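Local coordinates for protein beta-Lactamase/D-Alanine Carboxypeptidase (Pseudomonas syringae pv. tomato, PDB 5EVI) that probably hydrolyses beta-lactam antibiotics to substituted beta-amino acids, as a class C beta-lactamase of the kind that confers antibiotic resistance, at residues D[262-266]-D[299-304]. Numbering follows the deposited sequence.
Sequences GYFKV and QKADAI
The carbonyl oxygen of Y263 is gripped twice: the backbone N of I304 donates to Y263 O at 2.9 Å, nearly straight but tilted 34° from the carbonyl plane, and a water bridges Y263 O to I304 O. The next pair, K265 and D302, is an antiparallel hydrogen-bonded one, K265 N reaching D302 O and D302 N returning to K265 O, both at 3.0 Å. I304, whose CB is directed at the partner strand, brings CD1 to 3.7 Å from F264 C and meets K265 CG with the same methyl. The D302 carboxylate, on the face it shares with K265, turns along its own strand, where K300 NZ forms a salt bridge with D302 OD1. On the other face, that of F264 and A303, these two form an antiparallel non-hydrogen-bonded pair; with CG set beside its backbone N (chi1 -57°), F264 brings CD1 to 3.6 Å from A303 CA, while its side chain also touches F111, T117 and T115 of helix 112-115. V266 divides its branches, CG2 meeting A301 CB and CG1, anti to the backbone N, meeting Q299 CB at 3.8 Å. The Q299 amide is held outside this contact, NE2 donating a hydrogen bond to M295 O. Within the antiparallel sheet of the class C beta-lactamase fold, 262-266 lies between strands 269-271 and 299-308, and on its 269-271 side Y263 and F264 both face Q271, which makes this a worked example of the classic beta bulge.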
loop_
_atom_site.group_PDB
_atom_site.type_symbol
_atom_site.label_atom_id
_atom_site.label_comp_id
_atom_site.label_asym_id
_atom_site.label_seq_id
_atom_site.Cartn_x
_atom_site.Cartn_y
_atom_site.Cartn_z
ATOM N N GLY D 262 -14.005 5.845 -2.561
ATOM C CA GLY D 262 -14.460 4.513 -2.923
ATOM C C GLY D 262 -15.051 4.502 -4.314
ATOM O O GLY D 262 -16.074 5.170 -4.577
ATOM N N TYR D 263 -14.435 3.734 -5.202
ATOM C CA TYR D 263 -14.855 3.710 -6.617
ATOM C C TYR D 263 -15.702 2.484 -6.959
ATOM O O TYR D 263 -16.609 2.585 -7.778
ATOM C CB TYR D 263 -13.633 3.753 -7.515
ATOM C CG TYR D 263 -12.894 5.054 -7.561
ATOM C CD1 TYR D 263 -13.315 6.089 -8.394
ATOM C CD2 TYR D 263 -11.721 5.241 -6.816
ATOM C CE1 TYR D 263 -12.608 7.285 -8.457
ATOM C CE2 TYR D 263 -11.000 6.423 -6.877
ATOM C CZ TYR D 263 -11.450 7.446 -7.690
ATOM O OH TYR D 263 -10.758 8.614 -7.775
ATOM N N PHE D 264 -15.413 1.328 -6.348
ATOM C CA PHE D 264 -16.153 0.086 -6.655
ATOM C C PHE D 264 -16.507 -0.738 -5.409
ATOM O O PHE D 264 -15.778 -0.725 -4.413
ATOM C CB PHE D 264 -15.324 -0.772 -7.619
ATOM C CG PHE D 264 -14.965 -0.072 -8.893
ATOM C CD1 PHE D 264 -15.848 -0.079 -9.976
ATOM C CD2 PHE D 264 -13.757 0.583 -9.027
ATOM C CE1 PHE D 264 -15.533 0.574 -11.154
ATOM C CE2 PHE D 264 -13.429 1.238 -10.204
ATOM C CZ PHE D 264 -14.317 1.230 -11.274
ATOM N N LYS D 265 -17.640 -1.442 -5.470
ATOM C CA LYS D 265 -17.955 -2.513 -4.522
ATOM C C LYS D 265 -17.469 -3.816 -5.155
ATOM O O LYS D 265 -17.818 -4.095 -6.313
ATOM C CB LYS D 265 -19.465 -2.590 -4.238
ATOM C CG LYS D 265 -19.980 -1.583 -3.207
ATOM C CD LYS D 265 -20.208 -2.217 -1.836
ATOM C CE LYS D 265 -19.969 -1.256 -0.687
ATOM N NZ LYS D 265 -20.601 0.082 -0.798
ATOM N N VAL D 266 -16.665 -4.586 -4.413
ATOM C CA VAL D 266 -16.067 -5.859 -4.900
ATOM C C VAL D 266 -16.277 -6.900 -3.809
ATOM O O VAL D 266 -15.479 -6.998 -2.881
ATOM C CB VAL D 266 -14.555 -5.715 -5.226
ATOM C CG1 VAL D 266 -14.009 -6.988 -5.873
ATOM C CG2 VAL D 266 -14.310 -4.532 -6.155
ATOM N N GLN D 299 -12.610 -10.709 -10.034
ATOM C CA GLN D 299 -13.930 -10.682 -9.393
ATOM C C GLN D 299 -14.820 -9.733 -10.163
ATOM O O GLN D 299 -14.321 -8.836 -10.835
ATOM C CB GLN D 299 -13.849 -10.145 -7.956
ATOM C CG GLN D 299 -13.544 -11.176 -6.880
ATOM C CD GLN D 299 -12.081 -11.518 -6.800
ATOM O OE1 GLN D 299 -11.705 -12.694 -6.788
ATOM N NE2 GLN D 299 -11.234 -10.489 -6.752
ATOM N N LYS D 300 -16.131 -9.923 -10.036
ATOM C CA LYS D 300 -17.101 -8.939 -10.496
ATOM C C LYS D 300 -17.030 -7.700 -9.595
ATOM O O LYS D 300 -16.813 -7.810 -8.385
ATOM C CB LYS D 300 -18.515 -9.516 -10.465
ATOM C CG LYS D 300 -19.581 -8.527 -10.908
ATOM C CD LYS D 300 -20.790 -9.213 -11.540
ATOM C CE LYS D 300 -21.671 -8.214 -12.269
ATOM N NZ LYS D 300 -21.998 -7.014 -11.440
ATOM N N ALA D 301 -17.208 -6.531 -10.201
ATOM C CA ALA D 301 -17.244 -5.267 -9.475
ATOM C C ALA D 301 -18.428 -4.433 -9.949
ATOM O O ALA D 301 -18.924 -4.623 -11.059
ATOM C CB ALA D 301 -15.947 -4.496 -9.677
ATOM N N ASP D 302 -18.862 -3.513 -9.089
ATOM C CA ASP D 302 -19.984 -2.612 -9.365
ATOM C C ASP D 302 -19.557 -1.173 -9.093
ATOM O O ASP D 302 -19.127 -0.853 -7.984
ATOM C CB ASP D 302 -21.174 -2.970 -8.478
ATOM C CG ASP D 302 -21.630 -4.406 -8.657
ATOM O OD1 ASP D 302 -21.641 -4.902 -9.803
ATOM O OD2 ASP D 302 -21.988 -5.039 -7.648
ATOM N N ALA D 303 -19.682 -0.309 -10.095
ATOM C CA ALA D 303 -19.272 1.093 -9.964
ATOM C C ALA D 303 -20.143 1.855 -8.966
ATOM O O ALA D 303 -21.367 1.785 -9.027
ATOM C CB ALA D 303 -19.299 1.785 -11.320
ATOM N N ILE D 304 -19.495 2.570 -8.048
ATOM C CA ILE D 304 -20.182 3.481 -7.142
ATOM C C ILE D 304 -20.165 4.843 -7.839
ATOM O O ILE D 304 -19.101 5.451 -7.990
ATOM C CB ILE D 304 -19.494 3.557 -5.760
ATOM C CG1 ILE D 304 -19.282 2.153 -5.167
ATOM C CG2 ILE D 304 -20.326 4.408 -4.802
ATOM C CD1 ILE D 304 -18.312 2.109 -4.003
HETATM O O HOH W 1 -16.830 4.611 -9.663
#